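Local coordinates for protein glutathione transferase (Leptospira interrogans serovar Lai, PDB 3UBK) that probably transfers glutathione to electrophilic substrates, as a dimeric member of the glutathione transferase family, at residues S12-V18 and K50-L54; P79-P83 and F151-C156. All blocks are in the same frame, centred on the assembly; numbering follows the deposited sequence.

How the interactions relate
From the N terminus, the chain runs through strand 4-7 into helix 13-25, whose N-terminal turns take part in interaction 1. That contact closes a loop holding strand 29-32 and helix 40-43 and brings the loop with the cis-proline, just before strand 53-56, against the helix, inside the thioredoxin-like domain. Interaction 2 opens only after this loop has closed, so the two neither nest nor cross. It joins the linker 79-83 to the start of helix 153-169, spanning helices 86-111 and 119-139, and so ties the domain connection to the helical domain. The two contacts meet where Lys-17 O packs on Cys-156 CB, 3.3 Å apart.

Interaction 1. Residues S12-V18 and K50-L54; sequences SNYVNKV and KIPVL
Pro-52, the cis-proline of the thioredoxin-like domain of glutathione transferases, presses its ring against the first turns of helix 13-25. Tyr-14 and the two valines share the carbons of the ring. CD lies 3.6 Å from Tyr-14 CB, CG sits 3.6 Å from the backbone Tyr-14 O, and CB meets Val-15 CG2 at 3.8 Å. Val-15 and the proline lie alongside each other, running opposite ways, whereas Val-18 reaches the ring with its CG2 methyl alone, 3.9 Å from Pro-52 CG. Leu-6 of strand 4-7 packs on Val-15, Val-18 and Pro-52 alike, joining the contact to the central sheet.

One residue before the proline, Ile-51 sends its CG1 branch between its own backbone N and carbonyl carbon (chi1 48°), which carries CD1 to the helix start. There the methyl is shared between Ser-12 CB and Val-15 CG2, the latter 3.9 Å from it. Tyr-14 contributes chiefly its CB, for the ring turns off toward helices 86-111 and 153-169 and packs edge-to-face with His-161. The two segments thus meet through apolar packing.

Lys-50 and Ile-51 belong to the glutathione site seen in this protein, as does Ser-64, close to the Tyr-14 side chain, although no glutathione is bound to this chain in the model; of these, Ile-51 itself touches the helix start. Lys-50 also packs on Tyr-102 of the second subunit. Ser-12 is the N-cap: OG, anti to its own N (chi1 166°), turns back to the first turn and accepts a weak, bent bond from Tyr-14 N and a nearly straight one from Val-15 N, 3.2 Å away at 167°.

Interaction 2. Residues P79-P83 and F151-C156; sequences PKLIP and FTLADC
The capped N terminus of helix 153-169 receives the interdomain linker through Leu-81 O, which accepts a nearly straight bond from Leu-153 N (2.8 Å, 168°). Beside this bond Leu-153 CB comes within 3.4 Å of Leu-81 O, and the CD2 methyl of Leu-153 lies next to Ile-82 CD1, the two side chains running alongside each other.

Thr-152 and Asp-155 form a capping box: Thr-152 OG1, set between its backbone N and carbonyl carbon (chi1 65°), accepts from Ala-154 N, while Thr-152 N gives its hydrogen to the anti lone pair of Asp-155 OD2. Asp-155 also lays CB over the centre of one face of the Phe-151 ring, 3.9 Å above its plane. Asp-155 OD1 is taken by Tyr-188 OH and Ile-146 N, so both carboxylate oxygens are bonded and the group is held in place.

At the edge of the Phe-151 ring, in plane, Leu-81 CD2 touches CE1 at 3.8 Å. Pro-79, which follows a cis peptide, approaches obliquely, with CG 3.6 Å from Phe-151 CD1. A water donates to Lys-80 O and Phe-151 O, 2.7 Å from each, bridging the two carbonyls. On the linker's own side, Asp-72 OD1 and OD2 accept from Leu-81 N and Ile-82 N.

Interaction 1. Residues S12-V18 and K50-L54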
# COMPACT_ATOMS: atom_id res chain seq x y z
N SER A 12 8.97 10.79 -11.56
CA SER A 12 8.03 9.96 -10.80
C SER A 12 8.17 10.15 -9.29
O SER A 12 9.27 10.01 -8.73
CB SER A 12 8.22 8.48 -11.15
OG SER A 12 7.54 7.67 -10.18
N ASN A 13 7.07 10.44 -8.60
CA ASN A 13 7.15 10.55 -7.15
C ASN A 13 7.44 9.21 -6.43
O ASN A 13 8.04 9.21 -5.35
CB ASN A 13 5.93 11.27 -6.55
CG ASN A 13 4.62 10.84 -7.17
OD1 ASN A 13 3.59 10.85 -6.49
ND2 ASN A 13 4.64 10.45 -8.44
N TYR A 14 7.04 8.10 -7.04
CA TYR A 14 7.36 6.78 -6.47
C TYR A 14 8.84 6.44 -6.62
O TYR A 14 9.42 5.82 -5.74
CB TYR A 14 6.46 5.70 -7.09
CG TYR A 14 5.03 5.91 -6.65
CD1 TYR A 14 4.15 6.68 -7.41
CD2 TYR A 14 4.57 5.41 -5.43
CE1 TYR A 14 2.84 6.91 -6.98
CE2 TYR A 14 3.27 5.63 -5.01
CZ TYR A 14 2.41 6.39 -5.79
OH TYR A 14 1.12 6.63 -5.37
N VAL A 15 9.44 6.84 -7.73
CA VAL A 15 10.89 6.71 -7.90
C VAL A 15 11.57 7.57 -6.83
O VAL A 15 12.48 7.12 -6.12
CB VAL A 15 11.34 7.15 -9.33
CG1 VAL A 15 12.86 7.25 -9.43
CG2 VAL A 15 10.79 6.18 -10.37
N ASN A 16 11.09 8.79 -6.68
CA ASN A 16 11.70 9.72 -5.75
C ASN A 16 11.57 9.27 -4.31
O ASN A 16 12.49 9.46 -3.52
CB ASN A 16 11.17 11.14 -5.96
CG ASN A 16 11.68 11.74 -7.24
OD1 ASN A 16 12.68 11.27 -7.78
ND2 ASN A 16 11.00 12.75 -7.74
N LYS A 17 10.42 8.70 -3.96
CA LYS A 17 10.24 8.08 -2.65
C LYS A 17 11.40 7.10 -2.34
O LYS A 17 12.00 7.13 -1.27
CB LYS A 17 8.89 7.36 -2.61
CG LYS A 17 8.66 6.43 -1.41
CD LYS A 17 7.37 5.62 -1.69
CE LYS A 17 7.04 4.60 -0.64
NZ LYS A 17 5.96 3.69 -1.19
N VAL A 18 11.70 6.21 -3.29
CA VAL A 18 12.77 5.22 -3.10
C VAL A 18 14.15 5.90 -3.05
O VAL A 18 15.01 5.58 -2.21
CB VAL A 18 12.75 4.15 -4.22
CG1 VAL A 18 14.02 3.29 -4.17
CG2 VAL A 18 11.48 3.26 -4.11
N LYS A 50 5.12 -0.67 -14.23
CA LYS A 50 5.33 0.53 -13.41
C LYS A 50 6.80 0.78 -13.11
O LYS A 50 7.64 -0.11 -13.26
CB LYS A 50 4.59 0.41 -12.08
CG LYS A 50 3.12 0.03 -12.20
CD LYS A 50 2.26 1.24 -12.49
CE LYS A 50 0.79 0.94 -12.23
NZ LYS A 50 0.02 2.20 -12.11
N ILE A 51 7.10 2.00 -12.69
CA ILE A 51 8.39 2.33 -12.11
C ILE A 51 8.09 2.85 -10.71
O ILE A 51 7.00 3.36 -10.47
CB ILE A 51 9.12 3.40 -12.94
CG1 ILE A 51 8.19 4.58 -13.27
CG2 ILE A 51 9.67 2.76 -14.21
CD1 ILE A 51 8.90 5.84 -13.82
N PRO A 52 9.05 2.73 -9.78
CA PRO A 52 10.41 2.21 -9.92
C PRO A 52 10.51 0.69 -9.86
O PRO A 52 9.63 0.00 -9.33
CB PRO A 52 11.12 2.78 -8.68
CG PRO A 52 10.04 2.80 -7.66
CD PRO A 52 8.82 3.28 -8.43
N VAL A 53 11.61 0.18 -10.41
CA VAL A 53 12.01 -1.20 -10.19
C VAL A 53 13.42 -1.15 -9.62
O VAL A 53 14.27 -0.43 -10.13
CB VAL A 53 12.06 -2.01 -11.50
CG1 VAL A 53 12.34 -3.47 -11.21
CG2 VAL A 53 10.75 -1.87 -12.28
N LEU A 54 13.66 -1.91 -8.55
CA LEU A 54 15.00 -2.04 -8.00
C LEU A 54 15.64 -3.31 -8.54
O LEU A 54 15.04 -4.39 -8.53
CB LEU A 54 14.98 -2.11 -6.47
CG LEU A 54 16.34 -2.14 -5.76
CD1 LEU A 54 16.84 -0.73 -5.52
CD2 LEU A 54 16.22 -2.89 -4.44

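Interaction 2. Residues P79-P83 and F151-C156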
# COMPACT_ATOMS: atom_id res chain seq x y z
N PRO A 79 19.50 6.03 8.33
CA PRO A 79 18.41 5.90 9.28
C PRO A 79 17.66 4.60 9.06
O PRO A 79 17.60 4.07 7.92
CB PRO A 79 17.49 7.07 8.92
CG PRO A 79 17.65 7.18 7.42
CD PRO A 79 19.14 6.91 7.20
N LYS A 80 17.10 4.10 10.14
CA LYS A 80 16.18 2.98 10.08
C LYS A 80 14.85 3.49 9.56
O LYS A 80 14.15 4.25 10.24
CB LYS A 80 16.03 2.41 11.48
CG LYS A 80 17.33 1.73 11.94
CD LYS A 80 17.29 1.32 13.40
CE LYS A 80 18.67 0.80 13.85
NZ LYS A 80 19.19 -0.32 12.99
N LEU A 81 14.50 3.10 8.33
CA LEU A 81 13.26 3.59 7.73
C LEU A 81 12.06 3.07 8.50
O LEU A 81 11.04 3.73 8.58
CB LEU A 81 13.19 3.20 6.26
CG LEU A 81 14.39 3.68 5.44
CD1 LEU A 81 14.22 3.25 4.00
CD2 LEU A 81 14.54 5.21 5.53
N ILE A 82 12.21 1.89 9.08
CA ILE A 82 11.19 1.30 9.93
C ILE A 82 11.78 1.31 11.33
O ILE A 82 12.76 0.60 11.58
CB ILE A 82 10.91 -0.20 9.57
CG1 ILE A 82 10.45 -0.36 8.12
CG2 ILE A 82 9.89 -0.79 10.52
CD1 ILE A 82 9.21 0.46 7.77
N PRO A 83 11.21 2.12 12.23
CA PRO A 83 11.75 2.18 13.59
C PRO A 83 11.75 0.83 14.29
O PRO A 83 10.90 -0.02 14.02
CB PRO A 83 10.78 3.12 14.31
CG PRO A 83 10.24 3.99 13.23
CD PRO A 83 10.13 3.09 12.02
N PHE A 151 14.62 10.67 10.63
CA PHE A 151 14.17 10.37 9.26
C PHE A 151 13.61 8.94 9.25
O PHE A 151 14.20 8.05 9.85
CB PHE A 151 15.37 10.47 8.33
CG PHE A 151 15.04 10.35 6.86
CD1 PHE A 151 14.79 9.10 6.29
CD2 PHE A 151 15.03 11.47 6.05
CE1 PHE A 151 14.53 8.99 4.95
CE2 PHE A 151 14.77 11.36 4.70
CZ PHE A 151 14.52 10.12 4.14
N THR A 152 12.46 8.72 8.62
CA THR A 152 11.90 7.37 8.49
C THR A 152 11.32 7.18 7.12
O THR A 152 11.35 8.09 6.29
CB THR A 152 10.74 7.11 9.47
OG1 THR A 152 9.64 7.96 9.13
CG2 THR A 152 11.17 7.36 10.91
N LEU A 153 10.75 6.00 6.90
CA LEU A 153 10.01 5.72 5.66
C LEU A 153 8.96 6.80 5.38
O LEU A 153 8.69 7.14 4.22
CB LEU A 153 9.28 4.36 5.80
CG LEU A 153 8.27 4.09 4.67
CD1 LEU A 153 9.03 3.82 3.37
CD2 LEU A 153 7.33 2.93 5.00
N ALA A 154 8.33 7.29 6.42
CA ALA A 154 7.27 8.27 6.21
C ALA A 154 7.80 9.58 5.58
O ALA A 154 7.05 10.30 4.93
CB ALA A 154 6.52 8.55 7.51
N ASP A 155 9.09 9.87 5.77
CA ASP A 155 9.67 11.06 5.12
C ASP A 155 9.92 10.82 3.65
O ASP A 155 9.87 11.75 2.85
CB ASP A 155 10.96 11.50 5.83
CG ASP A 155 10.70 11.98 7.24
OD1 ASP A 155 10.16 13.09 7.39
OD2 ASP A 155 11.03 11.24 8.20
N CYS A 156 10.22 9.58 3.28
CA CYS A 156 10.37 9.26 1.86
C CYS A 156 9.04 9.47 1.15
O CYS A 156 8.96 10.12 0.11
CB CYS A 156 10.82 7.81 1.69
SG CYS A 156 12.39 7.42 2.54
O HOH W 1 14.60 6.32 11.86